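Local coordinates for 5-methylthioribose-1-phosphate isomerase (Saccharomyces cerevisiae, PDB 1W2W), which catalyses the interconversion of methylthioribose-1-phosphate and methylthioribulose-1-phosphate in the methionine salvage pathway, this chain being the N-terminal part of the enzyme, at residues Ile6-Ser11 / Val16-Leu21; Ser43-Met48 / Asp100-Ser105; Val59-Val64 / Cys141-Glu146; Val94-Leu99 / Asn121-Ser126. All coordinates share one frame; numbering follows the deposited sequence.

Contact 1: Ile6-Ser11 / Val16-Leu21; sequences IVFDRS and VSVKVL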
loop_
_atom_site.group_PDB
_atom_site.type_symbol
_atom_site.label_atom_id
_atom_site.label_comp_id
_atom_site.label_asym_id
_atom_site.label_seq_id
_atom_site.Cartn_x
_atom_site.Cartn_y
_atom_site.Cartn_z
ATOM N N ILE A 6 9.432 20.620 -14.360
ATOM C CA ILE A 6 10.531 21.581 -14.393
ATOM C C ILE A 6 10.215 22.634 -15.436
ATOM O O ILE A 6 9.985 22.304 -16.597
ATOM C CB ILE A 6 11.857 20.852 -14.721
ATOM C CG1 ILE A 6 12.207 19.875 -13.590
ATOM C CG2 ILE A 6 13.001 21.860 -14.937
ATOM C CD1 ILE A 6 13.221 18.813 -14.003
ATOM N N VAL A 7 10.188 23.895 -15.018
ATOM C CA VAL A 7 9.902 24.967 -15.960
ATOM C C VAL A 7 11.204 25.714 -16.210
ATOM O O VAL A 7 11.694 26.437 -15.332
ATOM C CB VAL A 7 8.811 25.907 -15.450
ATOM C CG1 VAL A 7 8.529 27.003 -16.487
ATOM C CG2 VAL A 7 7.523 25.112 -15.172
ATOM N N PHE A 8 11.723 25.523 -17.420
ATOM C CA PHE A 8 13.039 26.006 -17.839
ATOM C C PHE A 8 12.845 27.059 -18.924
ATOM O O PHE A 8 12.512 26.725 -20.059
ATOM C CB PHE A 8 13.846 24.816 -18.389
ATOM C CG PHE A 8 15.151 25.199 -19.024
ATOM C CD1 PHE A 8 15.892 26.266 -18.538
ATOM C CD2 PHE A 8 15.646 24.483 -20.110
ATOM C CE1 PHE A 8 17.102 26.617 -19.133
ATOM C CE2 PHE A 8 16.848 24.819 -20.702
ATOM C CZ PHE A 8 17.582 25.890 -20.214
ATOM N N ASP A 9 13.027 28.334 -18.585
ATOM C CA ASP A 9 12.954 29.382 -19.593
ATOM C C ASP A 9 14.358 29.612 -20.138
ATOM O O ASP A 9 15.215 30.188 -19.458
ATOM C CB ASP A 9 12.418 30.660 -18.950
ATOM C CG ASP A 9 12.255 31.792 -19.933
ATOM O OD1 ASP A 9 12.693 31.703 -21.103
ATOM O OD2 ASP A 9 11.683 32.841 -19.598
ATOM N N ARG A 10 14.574 29.157 -21.368
ATOM C CA ARG A 10 15.895 29.151 -21.983
ATOM C C ARG A 10 16.071 30.339 -22.918
ATOM O O ARG A 10 17.084 30.456 -23.611
ATOM C CB ARG A 10 16.090 27.836 -22.739
ATOM C CG ARG A 10 15.288 27.752 -24.036
ATOM C CD ARG A 10 15.561 26.491 -24.850
ATOM N NE ARG A 10 15.109 25.293 -24.148
ATOM C CZ ARG A 10 15.349 24.053 -24.563
ATOM N NH1 ARG A 10 16.044 23.848 -25.676
ATOM N NH2 ARG A 10 14.898 23.021 -23.863
ATOM N N SER A 11 15.081 31.224 -22.933
ATOM C CA SER A 11 14.975 32.235 -23.979
ATOM C C SER A 11 16.122 33.246 -23.946
ATOM O O SER A 11 16.482 33.822 -24.978
ATOM C CB SER A 11 13.631 32.948 -23.896
ATOM O OG SER A 11 13.570 33.778 -22.755
ATOM N N VAL A 16 19.246 32.148 -17.794
ATOM C CA VAL A 16 18.081 31.259 -17.818
ATOM C C VAL A 16 17.333 31.357 -16.500
ATOM O O VAL A 16 17.908 31.747 -15.480
ATOM C CB VAL A 16 18.450 29.782 -18.089
ATOM C CG1 VAL A 16 19.169 29.629 -19.421
ATOM C CG2 VAL A 16 19.271 29.178 -16.946
ATOM N N SER A 17 16.050 31.004 -16.509
ATOM C CA SER A 17 15.356 30.826 -15.243
ATOM C C SER A 17 14.839 29.397 -15.134
ATOM O O SER A 17 14.514 28.751 -16.134
ATOM C CB SER A 17 14.251 31.867 -15.054
ATOM O OG SER A 17 13.192 31.605 -15.953
ATOM N N VAL A 18 14.800 28.907 -13.904
ATOM C CA VAL A 18 14.391 27.534 -13.644
ATOM C C VAL A 18 13.525 27.581 -12.396
ATOM O O VAL A 18 13.915 28.174 -11.395
ATOM C CB VAL A 18 15.624 26.628 -13.418
ATOM C CG1 VAL A 18 15.194 25.210 -13.089
ATOM C CG2 VAL A 18 16.539 26.645 -14.643
ATOM N N LYS A 19 12.344 26.972 -12.449
ATOM C CA LYS A 19 11.553 26.753 -11.236
ATOM C C LYS A 19 10.945 25.354 -11.332
ATOM O O LYS A 19 10.754 24.849 -12.431
ATOM C CB LYS A 19 10.478 27.837 -11.056
ATOM C CG LYS A 19 9.347 27.806 -12.076
ATOM C CD LYS A 19 8.441 29.025 -11.915
ATOM C CE LYS A 19 7.187 28.903 -12.769
ATOM N NZ LYS A 19 6.396 30.170 -12.755
ATOM N N VAL A 20 10.657 24.712 -10.207
ATOM C CA VAL A 20 10.169 23.336 -10.253
ATOM C C VAL A 20 8.907 23.169 -9.414
ATOM O O VAL A 20 8.715 23.844 -8.396
ATOM C CB VAL A 20 11.230 22.327 -9.784
ATOM C CG1 VAL A 20 12.469 22.377 -10.683
ATOM C CG2 VAL A 20 11.589 22.573 -8.312
ATOM N N LEU A 21 8.028 22.276 -9.846
ATOM C CA LEU A 21 6.828 22.007 -9.067
ATOM C C LEU A 21 7.237 21.288 -7.798
ATOM O O LEU A 21 8.065 20.389 -7.845
ATOM C CB LEU A 21 5.894 21.092 -9.853
ATOM C CG LEU A 21 4.872 21.722 -10.792
ATOM C CD1 LEU A 21 4.018 20.610 -11.363
ATOM C CD2 LEU A 21 4.024 22.755 -10.060
HETATM O O HOH W 1 11.418 29.399 -15.161
#

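Contact 2: Ser43-Met48 / Asp100-Ser105; sequences SVIKSM and DFLLSS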
loop_
_atom_site.group_PDB
_atom_site.type_symbol
_atom_site.label_atom_id
_atom_site.label_comp_id
_atom_site.label_asym_id
_atom_site.label_seq_id
_atom_site.Cartn_x
_atom_site.Cartn_y
_atom_site.Cartn_z
ATOM N N SER A 43 18.754 20.546 -2.533
ATOM C CA SER A 43 17.644 20.545 -1.590
ATOM C C SER A 43 16.378 19.942 -2.185
ATOM O O SER A 43 15.722 19.123 -1.532
ATOM C CB SER A 43 17.350 21.945 -1.065
ATOM O OG SER A 43 16.305 21.883 -0.098
ATOM N N VAL A 44 16.027 20.328 -3.410
ATOM C CA VAL A 44 14.786 19.781 -3.970
ATOM C C VAL A 44 14.894 18.299 -4.324
ATOM O O VAL A 44 13.890 17.587 -4.308
ATOM C CB VAL A 44 14.225 20.581 -5.152
ATOM C CG1 VAL A 44 13.933 22.034 -4.734
ATOM C CG2 VAL A 44 15.164 20.505 -6.371
ATOM N N ILE A 45 16.099 17.834 -4.641
ATOM C CA ILE A 45 16.307 16.418 -4.905
ATOM C C ILE A 45 16.248 15.611 -3.605
ATOM O O ILE A 45 15.537 14.616 -3.501
ATOM C CB ILE A 45 17.636 16.159 -5.642
ATOM C CG1 ILE A 45 17.608 16.774 -7.048
ATOM C CG2 ILE A 45 17.910 14.654 -5.723
ATOM C CD1 ILE A 45 19.018 16.851 -7.694
ATOM N N LYS A 46 16.993 16.056 -2.602
ATOM C CA LYS A 46 17.109 15.274 -1.377
ATOM C C LYS A 46 15.751 15.148 -0.683
ATOM O O LYS A 46 15.407 14.091 -0.167
ATOM C CB LYS A 46 18.154 15.921 -0.474
ATOM C CG LYS A 46 18.227 15.395 0.935
ATOM C CD LYS A 46 18.841 14.016 0.976
ATOM C CE LYS A 46 19.265 13.670 2.412
ATOM N NZ LYS A 46 19.791 12.280 2.477
ATOM N N SER A 47 14.988 16.232 -0.700
ATOM C CA SER A 47 13.672 16.271 -0.077
ATOM C C SER A 47 12.573 15.673 -0.965
ATOM O O SER A 47 11.435 15.512 -0.516
ATOM C CB SER A 47 13.316 17.715 0.294
ATOM O OG SER A 47 12.949 18.450 -0.864
HETATM N N MSE A 48 12.905 15.344 -2.213
HETATM C CA MSE A 48 11.922 14.755 -3.140
HETATM C C MSE A 48 10.816 15.719 -3.555
HETATM O O MSE A 48 9.690 15.326 -3.907
HETATM C CB MSE A 48 11.372 13.433 -2.609
HETATM C CG MSE A 48 12.462 12.380 -2.488
HETATM SE SE MSE A 48 11.803 10.622 -1.947
HETATM C CE MSE A 48 10.800 10.091 -3.580
ATOM N N ASP A 100 30.208 17.183 -6.556
ATOM C CA ASP A 100 30.195 16.029 -5.661
ATOM C C ASP A 100 29.119 16.110 -4.574
ATOM O O ASP A 100 28.490 15.105 -4.243
ATOM C CB ASP A 100 31.587 15.782 -5.048
ATOM C CG ASP A 100 32.652 15.483 -6.100
ATOM O OD1 ASP A 100 32.303 15.168 -7.261
ATOM O OD2 ASP A 100 33.880 15.545 -5.856
ATOM N N PHE A 101 28.905 17.303 -4.021
ATOM C CA PHE A 101 27.830 17.524 -3.052
ATOM C C PHE A 101 26.483 17.188 -3.704
ATOM O O PHE A 101 25.683 16.410 -3.157
ATOM C CB PHE A 101 27.880 18.980 -2.575
ATOM C CG PHE A 101 26.733 19.390 -1.694
ATOM C CD1 PHE A 101 26.459 18.705 -0.518
ATOM C CD2 PHE A 101 25.935 20.464 -2.050
ATOM C CE1 PHE A 101 25.401 19.087 0.292
ATOM C CE2 PHE A 101 24.876 20.854 -1.240
ATOM C CZ PHE A 101 24.613 20.165 -0.069
ATOM N N LEU A 102 26.247 17.765 -4.879
ATOM C CA LEU A 102 24.990 17.536 -5.608
ATOM C C LEU A 102 24.761 16.047 -5.854
ATOM O O LEU A 102 23.653 15.538 -5.649
ATOM C CB LEU A 102 25.006 18.284 -6.947
ATOM C CG LEU A 102 23.743 18.182 -7.811
ATOM C CD1 LEU A 102 22.556 18.664 -6.982
ATOM C CD2 LEU A 102 23.902 19.071 -9.041
ATOM N N LEU A 103 25.814 15.359 -6.296
ATOM C CA LEU A 103 25.771 13.917 -6.527
ATOM C C LEU A 103 25.287 13.144 -5.302
ATOM O O LEU A 103 24.607 12.119 -5.428
ATOM C CB LEU A 103 27.147 13.393 -6.953
ATOM C CG LEU A 103 27.254 11.886 -7.195
ATOM C CD1 LEU A 103 26.548 11.533 -8.500
ATOM C CD2 LEU A 103 28.709 11.455 -7.242
ATOM N N SER A 104 25.638 13.632 -4.118
ATOM C CA SER A 104 25.294 12.923 -2.883
ATOM C C SER A 104 23.824 13.036 -2.474
ATOM O O SER A 104 23.390 12.356 -1.549
ATOM C CB SER A 104 26.176 13.383 -1.719
ATOM O OG SER A 104 25.809 14.678 -1.264
ATOM N N SER A 105 23.068 13.895 -3.154
ATOM C CA SER A 105 21.653 14.103 -2.847
ATOM C C SER A 105 20.847 12.807 -2.678
ATOM O O SER A 105 20.251 12.571 -1.623
ATOM C CB SER A 105 21.002 14.997 -3.912
ATOM O OG SER A 105 21.223 14.477 -5.218
#

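Contact 3: Val59-Val64 / Cys141-Glu146; sequences VGSLSV and CELIDE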
loop_
_atom_site.group_PDB
_atom_site.type_symbol
_atom_site.label_atom_id
_atom_site.label_comp_id
_atom_site.label_asym_id
_atom_site.label_seq_id
_atom_site.Cartn_x
_atom_site.Cartn_y
_atom_site.Cartn_z
ATOM N N VAL A 59 17.021 18.696 -13.153
ATOM C CA VAL A 59 17.100 19.791 -12.170
ATOM C C VAL A 59 18.509 19.959 -11.603
ATOM O O VAL A 59 18.972 21.092 -11.401
ATOM C CB VAL A 59 16.063 19.696 -11.027
ATOM C CG1 VAL A 59 16.468 18.637 -10.002
ATOM C CG2 VAL A 59 15.975 21.054 -10.297
ATOM N N GLY A 60 19.192 18.842 -11.364
ATOM C CA GLY A 60 20.581 18.878 -10.914
ATOM C C GLY A 60 21.474 19.630 -11.895
ATOM O O GLY A 60 22.203 20.560 -11.509
ATOM N N SER A 61 21.412 19.221 -13.161
ATOM C CA SER A 61 22.162 19.860 -14.235
ATOM C C SER A 61 21.825 21.352 -14.349
ATOM O O SER A 61 22.718 22.186 -14.435
ATOM C CB SER A 61 21.894 19.148 -15.565
ATOM O OG SER A 61 22.341 17.803 -15.501
ATOM N N LEU A 62 20.538 21.680 -14.347
ATOM C CA LEU A 62 20.093 23.062 -14.437
ATOM C C LEU A 62 20.598 23.906 -13.270
ATOM O O LEU A 62 20.939 25.081 -13.460
ATOM C CB LEU A 62 18.566 23.160 -14.546
ATOM C CG LEU A 62 17.991 22.779 -15.907
ATOM C CD1 LEU A 62 16.477 22.658 -15.798
ATOM C CD2 LEU A 62 18.349 23.807 -16.967
ATOM N N SER A 63 20.659 23.323 -12.075
ATOM C CA SER A 63 21.088 24.080 -10.898
ATOM C C SER A 63 22.566 24.479 -10.981
ATOM O O SER A 63 22.968 25.492 -10.402
ATOM C CB SER A 63 20.779 23.338 -9.589
ATOM O OG SER A 63 21.734 22.322 -9.321
ATOM N N VAL A 64 23.364 23.689 -11.694
ATOM C CA VAL A 64 24.759 24.059 -11.955
ATOM C C VAL A 64 24.793 25.277 -12.882
ATOM O O VAL A 64 25.556 26.237 -12.671
ATOM C CB VAL A 64 25.538 22.887 -12.592
ATOM C CG1 VAL A 64 27.013 23.254 -12.753
ATOM C CG2 VAL A 64 25.429 21.625 -11.748
ATOM N N CYS A 141 20.194 22.054 -22.667
ATOM C CA CYS A 141 19.188 22.076 -23.714
ATOM C C CYS A 141 19.118 20.719 -24.397
ATOM O O CYS A 141 18.023 20.208 -24.659
ATOM C CB CYS A 141 19.471 23.176 -24.741
ATOM S SG CYS A 141 19.129 24.822 -24.057
ATOM N N GLU A 142 20.284 20.146 -24.679
ATOM C CA GLU A 142 20.346 18.864 -25.371
ATOM C C GLU A 142 19.824 17.737 -24.490
ATOM O O GLU A 142 19.059 16.895 -24.965
ATOM C CB GLU A 142 21.764 18.564 -25.838
ATOM C CG GLU A 142 22.149 19.402 -27.049
ATOM C CD GLU A 142 23.649 19.523 -27.209
ATOM O OE1 GLU A 142 24.364 18.589 -26.777
ATOM O OE2 GLU A 142 24.096 20.554 -27.766
ATOM N N LEU A 143 20.226 17.737 -23.220
ATOM C CA LEU A 143 19.739 16.750 -22.249
ATOM C C LEU A 143 18.206 16.762 -22.211
ATOM O O LEU A 143 17.544 15.714 -22.303
ATOM C CB LEU A 143 20.332 17.032 -20.857
ATOM C CG LEU A 143 19.803 16.190 -19.684
ATOM C CD1 LEU A 143 20.301 14.749 -19.779
ATOM C CD2 LEU A 143 20.143 16.820 -18.331
ATOM N N ILE A 144 17.640 17.957 -22.081
ATOM C CA ILE A 144 16.197 18.104 -21.981
ATOM C C ILE A 144 15.528 17.750 -23.315
ATOM O O ILE A 144 14.555 16.995 -23.360
ATOM C CB ILE A 144 15.843 19.541 -21.504
ATOM C CG1 ILE A 144 16.247 19.719 -20.032
ATOM C CG2 ILE A 144 14.346 19.830 -21.693
ATOM C CD1 ILE A 144 16.347 21.165 -19.567
ATOM N N ASP A 145 16.029 18.289 -24.420
ATOM C CA ASP A 145 15.312 18.086 -25.675
ATOM C C ASP A 145 15.381 16.622 -26.115
ATOM O O ASP A 145 14.407 16.071 -26.643
ATOM C CB ASP A 145 15.871 18.994 -26.770
ATOM C CG ASP A 145 15.556 20.455 -26.524
ATOM O OD1 ASP A 145 14.720 20.756 -25.639
ATOM O OD2 ASP A 145 16.099 21.370 -27.183
ATOM N N GLU A 146 16.533 15.997 -25.895
ATOM C CA GLU A 146 16.664 14.562 -26.131
ATOM C C GLU A 146 15.805 13.730 -25.181
ATOM O O GLU A 146 15.240 12.715 -25.589
ATOM C CB GLU A 146 18.126 14.109 -26.079
ATOM C CG GLU A 146 18.976 14.672 -27.224
ATOM C CD GLU A 146 20.447 14.325 -27.117
ATOM O OE1 GLU A 146 20.822 13.421 -26.337
ATOM O OE2 GLU A 146 21.256 14.962 -27.825
#

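Contact 4: Val94-Leu99 / Asn121-Ser126; sequences VLNKRL and NILKSS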
loop_
_atom_site.group_PDB
_atom_site.type_symbol
_atom_site.label_atom_id
_atom_site.label_comp_id
_atom_site.label_asym_id
_atom_site.label_seq_id
_atom_site.Cartn_x
_atom_site.Cartn_y
_atom_site.Cartn_z
ATOM N N VAL A 94 36.346 24.339 -6.390
ATOM C CA VAL A 94 35.106 24.515 -5.643
ATOM C C VAL A 94 33.899 23.994 -6.431
ATOM O O VAL A 94 33.042 23.294 -5.873
ATOM C CB VAL A 94 34.908 25.966 -5.196
ATOM C CG1 VAL A 94 33.506 26.165 -4.597
ATOM C CG2 VAL A 94 35.980 26.340 -4.174
ATOM N N LEU A 95 33.836 24.321 -7.719
ATOM C CA LEU A 95 32.755 23.790 -8.556
ATOM C C LEU A 95 32.712 22.260 -8.501
ATOM O O LEU A 95 31.639 21.672 -8.320
ATOM C CB LEU A 95 32.886 24.281 -9.995
ATOM C CG LEU A 95 31.743 24.010 -10.975
ATOM C CD1 LEU A 95 30.400 24.236 -10.295
ATOM C CD2 LEU A 95 31.924 24.986 -12.125
ATOM N N ASN A 96 33.867 21.614 -8.650
ATOM C CA ASN A 96 33.910 20.156 -8.585
ATOM C C ASN A 96 33.441 19.617 -7.246
ATOM O O ASN A 96 32.741 18.607 -7.185
ATOM C CB ASN A 96 35.289 19.607 -8.957
ATOM C CG ASN A 96 35.485 19.534 -10.456
ATOM O OD1 ASN A 96 34.600 19.074 -11.187
ATOM N ND2 ASN A 96 36.636 19.997 -10.927
ATOM N N LYS A 97 33.811 20.303 -6.173
ATOM C CA LYS A 97 33.366 19.923 -4.836
ATOM C C LYS A 97 31.843 20.036 -4.742
ATOM O O LYS A 97 31.176 19.175 -4.167
ATOM C CB LYS A 97 34.050 20.812 -3.796
ATOM C CG LYS A 97 33.704 20.515 -2.341
ATOM C CD LYS A 97 34.666 21.276 -1.417
ATOM C CE LYS A 97 34.065 22.576 -0.905
ATOM N NZ LYS A 97 33.620 22.404 0.514
ATOM N N ARG A 98 31.294 21.098 -5.318
ATOM C CA ARG A 98 29.852 21.303 -5.270
ATOM C C ARG A 98 29.096 20.317 -6.170
ATOM O O ARG A 98 27.971 19.916 -5.846
ATOM C CB ARG A 98 29.504 22.767 -5.560
ATOM C CG ARG A 98 29.831 23.645 -4.356
ATOM C CD ARG A 98 29.702 25.122 -4.606
ATOM N NE ARG A 98 28.305 25.543 -4.716
ATOM C CZ ARG A 98 27.443 25.558 -3.713
ATOM N NH1 ARG A 98 27.815 25.169 -2.498
ATOM N NH2 ARG A 98 26.205 25.975 -3.923
ATOM N N LEU A 99 29.720 19.909 -7.273
ATOM C CA LEU A 99 29.191 18.796 -8.072
ATOM C C LEU A 99 29.159 17.470 -7.319
ATOM O O LEU A 99 28.191 16.713 -7.420
ATOM C CB LEU A 99 29.930 18.664 -9.410
ATOM C CG LEU A 99 29.846 19.852 -10.369
ATOM C CD1 LEU A 99 30.825 19.650 -11.527
ATOM C CD2 LEU A 99 28.412 20.018 -10.893
ATOM N N ASN A 121 33.216 16.567 -17.564
ATOM C CA ASN A 121 33.974 16.501 -18.812
ATOM C C ASN A 121 33.921 17.817 -19.575
ATOM O O ASN A 121 34.920 18.263 -20.156
ATOM C CB ASN A 121 33.451 15.376 -19.706
ATOM C CG ASN A 121 33.918 14.012 -19.245
ATOM O OD1 ASN A 121 34.927 13.895 -18.545
ATOM N ND2 ASN A 121 33.183 12.974 -19.626
ATOM N N ILE A 122 32.752 18.447 -19.576
ATOM C CA ILE A 122 32.638 19.770 -20.164
ATOM C C ILE A 122 33.494 20.775 -19.395
ATOM O O ILE A 122 34.190 21.589 -20.004
ATOM C CB ILE A 122 31.177 20.228 -20.237
ATOM C CG1 ILE A 122 30.415 19.344 -21.233
ATOM C CG2 ILE A 122 31.104 21.690 -20.691
ATOM C CD1 ILE A 122 28.906 19.547 -21.181
ATOM N N LEU A 123 33.448 20.718 -18.068
ATOM C CA LEU A 123 34.220 21.657 -17.257
ATOM C C LEU A 123 35.711 21.522 -17.560
ATOM O O LEU A 123 36.422 22.526 -17.663
ATOM C CB LEU A 123 33.957 21.431 -15.770
ATOM C CG LEU A 123 34.605 22.382 -14.767
ATOM C CD1 LEU A 123 34.285 23.843 -15.025
ATOM C CD2 LEU A 123 34.234 21.984 -13.347
ATOM N N LYS A 124 36.176 20.283 -17.700
ATOM C CA LYS A 124 37.598 20.021 -17.953
ATOM C C LYS A 124 38.081 20.484 -19.327
ATOM O O LYS A 124 39.276 20.705 -19.531
ATOM C CB LYS A 124 37.921 18.538 -17.744
ATOM C CG LYS A 124 38.016 18.147 -16.288
ATOM C CD LYS A 124 37.406 16.766 -16.050
ATOM C CE LYS A 124 38.258 15.661 -16.651
ATOM N NZ LYS A 124 38.389 14.531 -15.681
ATOM N N SER A 125 37.176 20.646 -20.282
ATOM C CA SER A 125 37.590 21.191 -21.572
ATOM C C SER A 125 37.208 22.652 -21.826
ATOM O O SER A 125 37.352 23.145 -22.947
ATOM C CB SER A 125 37.184 20.280 -22.736
ATOM O OG SER A 125 35.796 20.000 -22.720
ATOM N N SER A 126 36.728 23.346 -20.796
ATOM C CA SER A 126 36.429 24.773 -20.915
ATOM C C SER A 126 37.609 25.638 -20.462
ATOM O O SER A 126 38.210 25.371 -19.435
ATOM C CB SER A 126 35.185 25.125 -20.093
ATOM O OG SER A 126 34.070 24.348 -20.512
#

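Contact 1: Ile6-Ser11 / Val16-Leu21
V16 meets the rim of the F8 ring: its CB lies near the ring plane, 3.6 Å from F8 CE1, while R10 CB sits above one face, offset toward the rim. CG of F8 stands anti to the backbone N (chi1 172°), putting the ring edge beside V16. The strand begins at S17, which joins D9 in an antiparallel hydrogen-bonded pair, D9 N to S17 O at 2.9 Å and S17 N to D9 O at 3.2 Å. S17 OG shares a water with V7 O, to which the water donates; D9 OD1 accepts from S11 N, an Asx turn, and also from S11 OG. V18 faces F8 in a non-hydrogen-bonded pair, its CG2 approaching the F8 ring obliquely, 4.0 Å from F8 CD1. K19 and V7 form the second hydrogen-bonded pair, V7 N to K19 O at 2.8 Å and K19 N to V7 O at 3.0 Å. On the same face as F8 and V18, V20 runs beside I6, V20 CG1 3.8 Å from I6 CG1. From this apolar face I6, F8 and V18 pack on helix 53-73, F8 also on I144 of helix 129-168, and V20 on V50 and V33. Such alternating pairs mark an antiparallel beta hairpin, here the first two strands of a three-stranded sheet completed by strand 32-34.

Contact 2: Ser43-Met48 / Asp100-Ser105
Two helix C-termini meet here: helix 38-46, which closes at M48 in a Schellman motif, and the C-terminal part of helix 88-103 with the residues that follow. I45 is the main apolar contributor. Its CG2 lies against the side chain of S105, 3.4 Å from S105 OG and 3.6 Å from S105 CB. The other branch of I45 reaches back to L102 and brings CD1 to 4.0 Å from L102 CD1, the two side chains crossing at about a right angle. With CG1 beside the backbone N (chi1 -66°) and CG2 anti to it, I45 turns CG2 to S105, while the longer branch also reaches L102. K46 comes in alongside: bent at chi2 (72°), its chain lays CD over the C-terminal end of the other segment, 3.3 Å from S105 O. The hydroxyl of S105 is turned back into its own helix end and donates to L102 O at 2.7 Å, nearly in line with that carbonyl, which also accepts from S105 N. Around the contact, I45 also packs on I56 and V59 of helix 53-73, L102 touches L116 of helix 111-124, and S105 lies against Y42. Backbone carbonyls of K46 and M48 accept hydrogen bonds from side chains of another protein chain, placing this helix end at an interface with that chain. The S105 hydroxyl thus donates within its own turn, and the two segments meet by van der Waals contact.

Contact 3: Val59-Val64 / Cys141-Glu146
L143 lays its CD2 methyl against the short side chain of S61, 3.7 Å from S61 OG and 4.0 Å from S61 CB. CG of L143 stands anti to the backbone N (chi1 173°), which carries the isobutyl group out of helix 129-168 toward helix 53-73. The CA atoms of S61 and L143 are 8.9 Å from each other, the distance that the leucine and the serine side chains span between them. One residue on in each segment, L62 and I144 make the second touch. L62 CD1 and I144 CD1 meet methyl to methyl at 4.1 Å, and the two side chains cross at about a right angle. The S61 hydroxyl does not look to L143 for a partner: it is hydrogen-bonded to the carbonyl oxygen of A57, one turn earlier in its own helix, so the leucine methyl lies against a group already occupied. The hairpin fills in beside the second touch, for I6 and F8 pack on L62 while F8 and R10 lie on I144. S61 and L62 also rest on V140, which precedes the 141-146 segment in the long helix. The join between the two segments is thus small, one methyl-methyl touch and one methyl against a serine hydroxyl that bonds to A57 O within helix 53-73, with I6 and F8 adding apolar surface beside it.

Contact 4: Val94-Leu99 / Asn121-Ser126
This helix-helix contact, about 19 Å from the centre of the chain to its own centre, sets the side chain of L123, at the C-terminal end of helix 111-124, against successive residues of helix 88-103. L123 points at its neighbour with CG anti to the backbone N (chi1 -176°), and its two methyls divide the work. CD1 meets the CD2 methyl of L95 at 3.9 Å, the two leucines crossing at a slant. CD2 of L123 lies between L95 and the amide of N96, 4.0 Å from L95 CG and 3.6 Å from N96 OD1. N96 ND2 is little farther off, at 3.9 Å from L123 CD2, so both amide atoms lie near the methyl, OD1 closer. F132 of helix 129-168 touches both leucines, and W88 also packs on L123. S126 O accepts from the indole NE1 of W88, tying the chain after helix 111-124 to the start of helix 88-103. The contact is therefore hydrophobic at L95, while N96 presents polar atoms to a methyl that can give them only van der Waals contact.

How the contacts relate
Contact 1 closes first along the chain, as the N-terminal hairpin; contact 2 then interleaves with both contacts 3 and 4, and contact 4 nests inside the loop that contact 3 closes. Contact 3 lies near the middle, its centre about 10 Å from that of contact 1 and about 15 Å from those of contacts 2 and 4. Helix 53-73 links them: L62 meets I6 of the hairpin, V59 meets I45, G60 meets L102, and V64 meets L99 and L95. Contacts 2 and 4 share helix 88-103, with centres about 17 Å apart. A salt bridge from R10 to D145 adds a polar tie between contacts 1 and 3. Together they pack the small sheet and the helices into one N-terminal unit.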